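Local coordinates for FAD linked oxidase-like protein (Myceliophthora thermophila, PDB 5L6G) that oxidises the C1 hydroxyl of xylooligosaccharides and related sugars to lactones, reducing oxygen to hydrogen peroxide with a bicovalently bound FAD, at residues A97-G102 with Y488-E493; K86-S91 with D105-V110. All blocks are in the same frame, centred on the assembly; numbering follows the deposited sequence.

Contact 1: A97-G102 with Y488-E493; sequences ASFGLG and YPQAVE. With FAD (flavin-adenine dinucleotide), chain D.
Phe99 reaches across from the 97-102 loop and brings one ring face up to Tyr488 CD2 and CE2, the two planes inclined at 42°. Tyr488 CD2 stands over that face, offset toward its edge, and the closest atoms are Phe99 CD2 and Tyr488 CE2 at 3.4 Å. The other Phe99 face is covered by the methyl of Ala97, centred over the ring, which leaves the phenyl sandwiched. Its far edge meets an amide: Gln490 OE1 lies in the ring plane, 3.3 Å from Phe99 CE2, so the carbonyl oxygen faces the slightly positive C-H rim. Gln490 is itself fixed by Tyr465 OH at OE1 and by the carbonyls of Asp453 and Leu456 at NE2. Tyr488 CG sits between its backbone N and carbonyl carbon (chi1 58°), which places the ring with FAD O3B toward the rim of one face and Ala491 N toward the rim of the other, while its hydroxyl bonds to Ser215. That N closes the type I turn 488-491, donating to Tyr488 O.

Packing is looser on the side of Pro489, which is partly exposed. Its CD stays 4.1 Å from Phe99 CE1, though it comes within 3.4 Å of Gly102 O. No hydrogen bond joins the two segments. Phe99 and Gly100 belong to the FAD pocket, and Phe99 CB lies 3.8 Å from FAD O3B on the adenosine ribose. The contact therefore closes the PCMH-type FAD-binding region against the C-terminal berberine-like tail beside the cofactor. The 97-102 loop links strands 87-90 and 108-111, with Leu101 resting on Lys90, whereas 488-493 follows helix 470-480 and packs through Gln490 and Val492 on helix 458-466.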
# COMPACT_ATOMS: atom_id res chain seq x y z
N ALA A 97 -10.80 1.70 -1.60
CA ALA A 97 -11.87 2.03 -2.53
C ALA A 97 -12.60 0.77 -2.99
O ALA A 97 -13.45 0.80 -3.89
CB ALA A 97 -11.29 2.75 -3.73
N SER A 98 -12.25 -0.36 -2.37
CA SER A 98 -12.82 -1.67 -2.73
C SER A 98 -12.59 -2.01 -4.19
O SER A 98 -13.43 -2.68 -4.82
CB SER A 98 -14.32 -1.73 -2.40
OG SER A 98 -14.57 -1.52 -1.02
N PHE A 99 -11.44 -1.60 -4.73
CA PHE A 99 -11.10 -1.91 -6.11
C PHE A 99 -10.89 -3.40 -6.42
O PHE A 99 -11.02 -3.80 -7.58
CB PHE A 99 -9.91 -1.09 -6.59
CG PHE A 99 -10.18 0.39 -6.73
CD1 PHE A 99 -11.46 0.90 -6.99
CD2 PHE A 99 -9.11 1.27 -6.67
CE1 PHE A 99 -11.67 2.27 -7.15
CE2 PHE A 99 -9.31 2.63 -6.85
CZ PHE A 99 -10.58 3.13 -7.08
N GLY A 100 -10.58 -4.22 -5.40
CA GLY A 100 -10.50 -5.67 -5.57
C GLY A 100 -11.85 -6.29 -5.85
O GLY A 100 -11.93 -7.36 -6.42
N LEU A 101 -12.92 -5.60 -5.46
CA LEU A 101 -14.28 -5.98 -5.87
C LEU A 101 -14.69 -5.40 -7.22
O LEU A 101 -15.74 -5.76 -7.73
CB LEU A 101 -15.29 -5.55 -4.81
CG LEU A 101 -15.12 -6.16 -3.43
CD1 LEU A 101 -16.11 -5.48 -2.50
CD2 LEU A 101 -15.35 -7.67 -3.46
N GLY A 102 -13.86 -4.52 -7.76
CA GLY A 102 -14.07 -3.89 -9.05
C GLY A 102 -14.41 -2.42 -8.93
O GLY A 102 -14.50 -1.73 -9.94
N TYR A 488 -11.16 -0.80 -13.55
CA TYR A 488 -11.81 -0.29 -12.36
C TYR A 488 -11.78 1.23 -12.51
O TYR A 488 -11.11 1.73 -13.40
CB TYR A 488 -11.16 -0.78 -11.08
CG TYR A 488 -9.70 -0.47 -10.89
CD1 TYR A 488 -8.72 -1.29 -11.43
CD2 TYR A 488 -9.31 0.58 -10.11
CE1 TYR A 488 -7.36 -1.05 -11.21
CE2 TYR A 488 -7.96 0.84 -9.89
CZ TYR A 488 -6.99 0.03 -10.45
OH TYR A 488 -5.66 0.30 -10.18
N PRO A 489 -12.54 1.95 -11.67
CA PRO A 489 -12.77 3.38 -11.97
C PRO A 489 -11.54 4.28 -11.93
O PRO A 489 -11.59 5.39 -12.45
CB PRO A 489 -13.79 3.78 -10.91
CG PRO A 489 -14.58 2.51 -10.71
CD PRO A 489 -13.52 1.45 -10.68
N GLN A 490 -10.44 3.81 -11.34
CA GLN A 490 -9.17 4.53 -11.42
C GLN A 490 -8.08 3.76 -12.15
O GLN A 490 -6.89 4.01 -11.92
CB GLN A 490 -8.72 4.96 -10.03
CG GLN A 490 -9.72 5.92 -9.38
CD GLN A 490 -9.28 6.40 -8.02
OE1 GLN A 490 -8.48 5.75 -7.35
NE2 GLN A 490 -9.83 7.52 -7.59
N ALA A 491 -8.48 2.87 -13.04
CA ALA A 491 -7.52 2.15 -13.87
C ALA A 491 -6.87 3.07 -14.89
O ALA A 491 -7.48 4.03 -15.40
CB ALA A 491 -8.15 0.97 -14.59
N VAL A 492 -5.62 2.74 -15.20
CA VAL A 492 -4.90 3.37 -16.29
C VAL A 492 -5.69 3.18 -17.59
O VAL A 492 -6.11 2.07 -17.89
CB VAL A 492 -3.51 2.76 -16.45
CG1 VAL A 492 -2.85 3.26 -17.71
CG2 VAL A 492 -2.66 3.11 -15.21
N GLU A 493 -5.84 4.25 -18.34
CA GLU A 493 -6.48 4.20 -19.66
C GLU A 493 -5.50 3.77 -20.75
O GLU A 493 -4.40 4.32 -20.83
CB GLU A 493 -6.98 5.58 -20.05
CG GLU A 493 -8.14 6.09 -19.25
CD GLU A 493 -8.53 7.48 -19.69
OE1 GLU A 493 -9.08 7.61 -20.82
OE2 GLU A 493 -8.28 8.43 -18.92
PA FAD D . -7.05 -5.82 -2.79
O1A FAD D . -7.26 -7.31 -2.86
O2A FAD D . -8.25 -4.99 -2.46
O5B FAD D . -6.28 -5.32 -4.07
C5B FAD D . -5.90 -3.96 -4.28
C4B FAD D . -5.68 -3.72 -5.76
O4B FAD D . -4.65 -4.58 -6.23
C3B FAD D . -6.92 -4.03 -6.60
O3B FAD D . -6.93 -3.19 -7.73
C2B FAD D . -6.69 -5.45 -7.04
O2B FAD D . -7.43 -5.82 -8.19
C1B FAD D . -5.19 -5.46 -7.23
N9A FAD D . -4.65 -6.81 -7.07
C8A FAD D . -4.78 -7.63 -6.03
N7A FAD D . -4.15 -8.81 -6.27
C5A FAD D . -3.63 -8.69 -7.49
C6A FAD D . -2.87 -9.58 -8.37
N6A FAD D . -2.56 -10.80 -7.88
N1A FAD D . -2.54 -9.12 -9.59
C2A FAD D . -2.85 -7.90 -10.03
N3A FAD D . -3.56 -7.02 -9.26
C4A FAD D . -3.95 -7.39 -8.01
N1 FAD D . -0.11 0.18 2.73
C2 FAD D . 1.20 0.53 2.92
O2 FAD D . 1.88 0.94 1.94
N3 FAD D . 1.78 0.40 4.14
C4 FAD D . 1.12 -0.08 5.22
O4 FAD D . 1.64 -0.20 6.36
C4X FAD D . -0.30 -0.46 5.09
N5 FAD D . -1.05 -0.95 6.12
C5X FAD D . -2.38 -1.33 5.97
C6 FAD D . -3.13 -1.86 7.03
C7 FAD D . -4.47 -2.21 6.83
C7M FAD D . -5.25 -2.75 8.00
C8 FAD D . -5.11 -2.09 5.47
C8M FAD D . -6.54 -2.54 5.21
C9 FAD D . -4.34 -1.58 4.44
C9A FAD D . -3.00 -1.18 4.63
N10 FAD D . -2.21 -0.64 3.58
C10 FAD D . -0.88 -0.28 3.75
C1' FAD D . -2.74 -0.45 2.24
C2' FAD D . -2.49 -1.62 1.35
O2' FAD D . -1.12 -1.55 0.93
C3' FAD D . -3.38 -1.43 0.14
O3' FAD D . -4.76 -1.34 0.52
C4' FAD D . -3.18 -2.63 -0.80
O4' FAD D . -3.39 -2.20 -2.15
C5' FAD D . -4.12 -3.74 -0.40
O5' FAD D . -3.70 -4.96 -1.01
P FAD D . -4.72 -6.16 -1.01
O1P FAD D . -4.22 -7.30 -1.85
O2P FAD D . -5.12 -6.48 0.40
O3P FAD D . -6.03 -5.45 -1.60

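Contact 2: K86-S91 with D105-V110. With FAD (flavin-adenine dinucleotide), chain D.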
# COMPACT_ATOMS: atom_id res chain seq x y z
N LYS A 86 -16.16 -7.32 -16.77
CA LYS A 86 -14.86 -6.94 -16.29
C LYS A 86 -14.45 -7.93 -15.21
O LYS A 86 -15.31 -8.61 -14.65
CB LYS A 86 -14.90 -5.52 -15.74
CG LYS A 86 -15.33 -4.48 -16.75
CD LYS A 86 -14.43 -4.44 -17.97
CE LYS A 86 -14.84 -3.30 -18.90
NZ LYS A 86 -13.95 -3.16 -20.09
N ALA A 87 -13.14 -8.03 -14.96
CA ALA A 87 -12.63 -8.95 -13.96
C ALA A 87 -11.55 -8.28 -13.16
O ALA A 87 -10.74 -7.54 -13.73
CB ALA A 87 -12.06 -10.20 -14.62
N ASN A 88 -11.54 -8.50 -11.84
CA ASN A 88 -10.45 -7.98 -11.01
C ASN A 88 -10.01 -9.02 -10.01
O ASN A 88 -10.85 -9.68 -9.44
CB ASN A 88 -10.91 -6.73 -10.24
CG ASN A 88 -11.60 -5.75 -11.12
OD1 ASN A 88 -12.83 -5.82 -11.31
ND2 ASN A 88 -10.83 -4.86 -11.74
N PRO A 89 -8.70 -9.12 -9.77
CA PRO A 89 -8.22 -9.95 -8.69
C PRO A 89 -8.43 -9.30 -7.34
O PRO A 89 -8.34 -8.08 -7.22
CB PRO A 89 -6.73 -10.07 -8.98
CG PRO A 89 -6.40 -8.82 -9.68
CD PRO A 89 -7.60 -8.43 -10.46
N LYS A 90 -8.74 -10.11 -6.34
CA LYS A 90 -8.83 -9.69 -4.95
C LYS A 90 -7.89 -10.56 -4.16
O LYS A 90 -8.06 -11.81 -4.11
CB LYS A 90 -10.25 -9.83 -4.44
CG LYS A 90 -10.47 -9.26 -3.04
CD LYS A 90 -11.95 -9.42 -2.68
CE LYS A 90 -12.16 -9.32 -1.19
NZ LYS A 90 -12.79 -10.53 -0.69
N SER A 91 -6.87 -9.94 -3.59
CA SER A 91 -5.87 -10.67 -2.82
C SER A 91 -6.23 -10.58 -1.33
O SER A 91 -6.88 -11.47 -0.80
CB SER A 91 -4.47 -10.16 -3.14
OG SER A 91 -3.50 -10.74 -2.29
N ASP A 105 -20.41 -2.36 -8.98
CA ASP A 105 -21.07 -3.66 -9.02
C ASP A 105 -20.78 -4.33 -10.35
O ASP A 105 -20.46 -3.67 -11.32
CB ASP A 105 -22.60 -3.52 -8.89
CG ASP A 105 -23.04 -3.00 -7.54
OD1 ASP A 105 -22.30 -3.18 -6.54
OD2 ASP A 105 -24.15 -2.42 -7.48
N GLY A 106 -20.91 -5.65 -10.38
CA GLY A 106 -21.03 -6.37 -11.64
C GLY A 106 -19.76 -6.86 -12.31
O GLY A 106 -19.81 -7.24 -13.47
N HIS A 107 -18.63 -6.88 -11.60
CA HIS A 107 -17.40 -7.48 -12.14
C HIS A 107 -17.27 -8.89 -11.64
O HIS A 107 -17.81 -9.25 -10.59
CB HIS A 107 -16.15 -6.73 -11.67
CG HIS A 107 -16.05 -5.34 -12.17
ND1 HIS A 107 -14.83 -4.69 -12.34
CD2 HIS A 107 -17.00 -4.47 -12.59
CE1 HIS A 107 -15.05 -3.47 -12.79
NE2 HIS A 107 -16.35 -3.31 -12.95
N LEU A 108 -16.52 -9.69 -12.39
CA LEU A 108 -16.04 -10.97 -11.89
C LEU A 108 -14.92 -10.68 -10.92
O LEU A 108 -13.98 -9.99 -11.28
CB LEU A 108 -15.50 -11.83 -13.02
CG LEU A 108 -14.74 -13.08 -12.59
CD1 LEU A 108 -15.68 -14.04 -11.86
CD2 LEU A 108 -14.11 -13.75 -13.79
N VAL A 109 -15.02 -11.20 -9.72
CA VAL A 109 -13.97 -11.07 -8.75
C VAL A 109 -13.23 -12.39 -8.70
O VAL A 109 -13.83 -13.44 -8.47
CB VAL A 109 -14.52 -10.69 -7.36
CG1 VAL A 109 -13.41 -10.77 -6.32
CG2 VAL A 109 -15.10 -9.30 -7.43
N VAL A 110 -11.93 -12.32 -8.93
CA VAL A 110 -11.07 -13.50 -8.87
C VAL A 110 -10.46 -13.46 -7.49
O VAL A 110 -9.46 -12.78 -7.25
CB VAL A 110 -10.03 -13.48 -10.00
CG1 VAL A 110 -9.15 -14.73 -9.96
CG2 VAL A 110 -10.77 -13.35 -11.33
PA FAD D . -7.05 -5.82 -2.79
O1A FAD D . -7.26 -7.31 -2.86
O2A FAD D . -8.25 -4.99 -2.46
O5B FAD D . -6.28 -5.32 -4.07
C5B FAD D . -5.90 -3.96 -4.28
C4B FAD D . -5.68 -3.72 -5.76
O4B FAD D . -4.65 -4.58 -6.23
C3B FAD D . -6.92 -4.03 -6.60
O3B FAD D . -6.93 -3.19 -7.73
C2B FAD D . -6.69 -5.45 -7.04
O2B FAD D . -7.43 -5.82 -8.19
C1B FAD D . -5.19 -5.46 -7.23
N9A FAD D . -4.65 -6.81 -7.07
C8A FAD D . -4.78 -7.63 -6.03
N7A FAD D . -4.15 -8.81 -6.27
C5A FAD D . -3.63 -8.69 -7.49
C6A FAD D . -2.87 -9.58 -8.37
N6A FAD D . -2.56 -10.80 -7.88
N1A FAD D . -2.54 -9.12 -9.59
C2A FAD D . -2.85 -7.90 -10.03
N3A FAD D . -3.56 -7.02 -9.26
C4A FAD D . -3.95 -7.39 -8.01
N1 FAD D . -0.11 0.18 2.73
C2 FAD D . 1.20 0.53 2.92
O2 FAD D . 1.88 0.94 1.94
N3 FAD D . 1.78 0.40 4.14
C4 FAD D . 1.12 -0.08 5.22
O4 FAD D . 1.64 -0.20 6.36
C4X FAD D . -0.30 -0.46 5.09
N5 FAD D . -1.05 -0.95 6.12
C5X FAD D . -2.38 -1.33 5.97
C6 FAD D . -3.13 -1.86 7.03
C7 FAD D . -4.47 -2.21 6.83
C7M FAD D . -5.25 -2.75 8.00
C8 FAD D . -5.11 -2.09 5.47
C8M FAD D . -6.54 -2.54 5.21
C9 FAD D . -4.34 -1.58 4.44
C9A FAD D . -3.00 -1.18 4.63
N10 FAD D . -2.21 -0.64 3.58
C10 FAD D . -0.88 -0.28 3.75
C1' FAD D . -2.74 -0.45 2.24
C2' FAD D . -2.49 -1.62 1.35
O2' FAD D . -1.12 -1.55 0.93
C3' FAD D . -3.38 -1.43 0.14
O3' FAD D . -4.76 -1.34 0.52
C4' FAD D . -3.18 -2.63 -0.80
O4' FAD D . -3.39 -2.20 -2.15
C5' FAD D . -4.12 -3.74 -0.40
O5' FAD D . -3.70 -4.96 -1.01
P FAD D . -4.72 -6.16 -1.01
O1P FAD D . -4.22 -7.30 -1.85
O2P FAD D . -5.12 -6.48 0.40
O3P FAD D . -6.03 -5.45 -1.60
O HOH W 1 -18.61 -6.07 -15.58
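His107 takes Lys86 CB over the centre of one ring face, a CH-pi contact 3.5 Å from CB to the centroid, just after Gly106, whose O is bridged to Lys86 N by a water. The lysine chain then bends at chi2 (-59°) and carries NZ off to Glu484 O. At the ring edge His107 ND1 donates to Asn88 OD1 in the carbonyl plane; the 2.5 Å separation is unusually short and doubtful. Amide and imidazole are nearly coplanar, 19° apart, and with His107 NE2 bonded to Glu104 and Asn88 ND2 to Tyr487 O, both flat groups are fixed in rotation.

From Leu108 the strand runs parallel to 87-90. Leu108 N donates to Lys86 O, and Leu108 O receives Asn88 N almost head-on. The Leu108 side chain shares a face with Ala87, and both pack on Ala80 of helix 70-83. Val109 turns to the other face, its CG1 3.8 Å from Lys90 CB. Val110 completes the register: its N binds Asn88 O at 2.9 Å, while Val110 O accepts Lys90 N from above the carbonyl plane.

Four backbone bonds pair 87-90, outermost in the mixed sheet of the FAD-binding domain, with 108-111; Ala87 also bonds the backbone of Leu485. Within the strand Pro89 O accepts from FAD O2B (2.6 Å), and just past it Ser91 N donates to FAD O1A (2.8 Å). The backbone thus holds ribose and phosphate while Pro89 CG packs 3.3 Å from FAD C4A on the adenine. Bonds at both His107 nitrogens suggest both may carry protons, as the Glu104 carboxylate would favour.

Overall arrangement
Both contacts are buried and touch FAD, but they are built differently. Contact 1 joins parts of the chain 386 residues apart, loop against loop, through aromatic and amide side chains. Contact 2 is local, a parallel strand pair held by backbone hydrogen bonds, and lies farther from the centre of the chain (about 19 Å against 14 Å). Their centres are about 9 Å apart, and their segments alternate along the chain: 97-102 lies between the two strands of contact 2, and 488-493 comes last. They meet where Gly102 CA packs 3.2 Å from Asn88 OD1. Contact 1 borders the adenosine ribose and phosphate by packing alone, whereas contact 2 bonds to both.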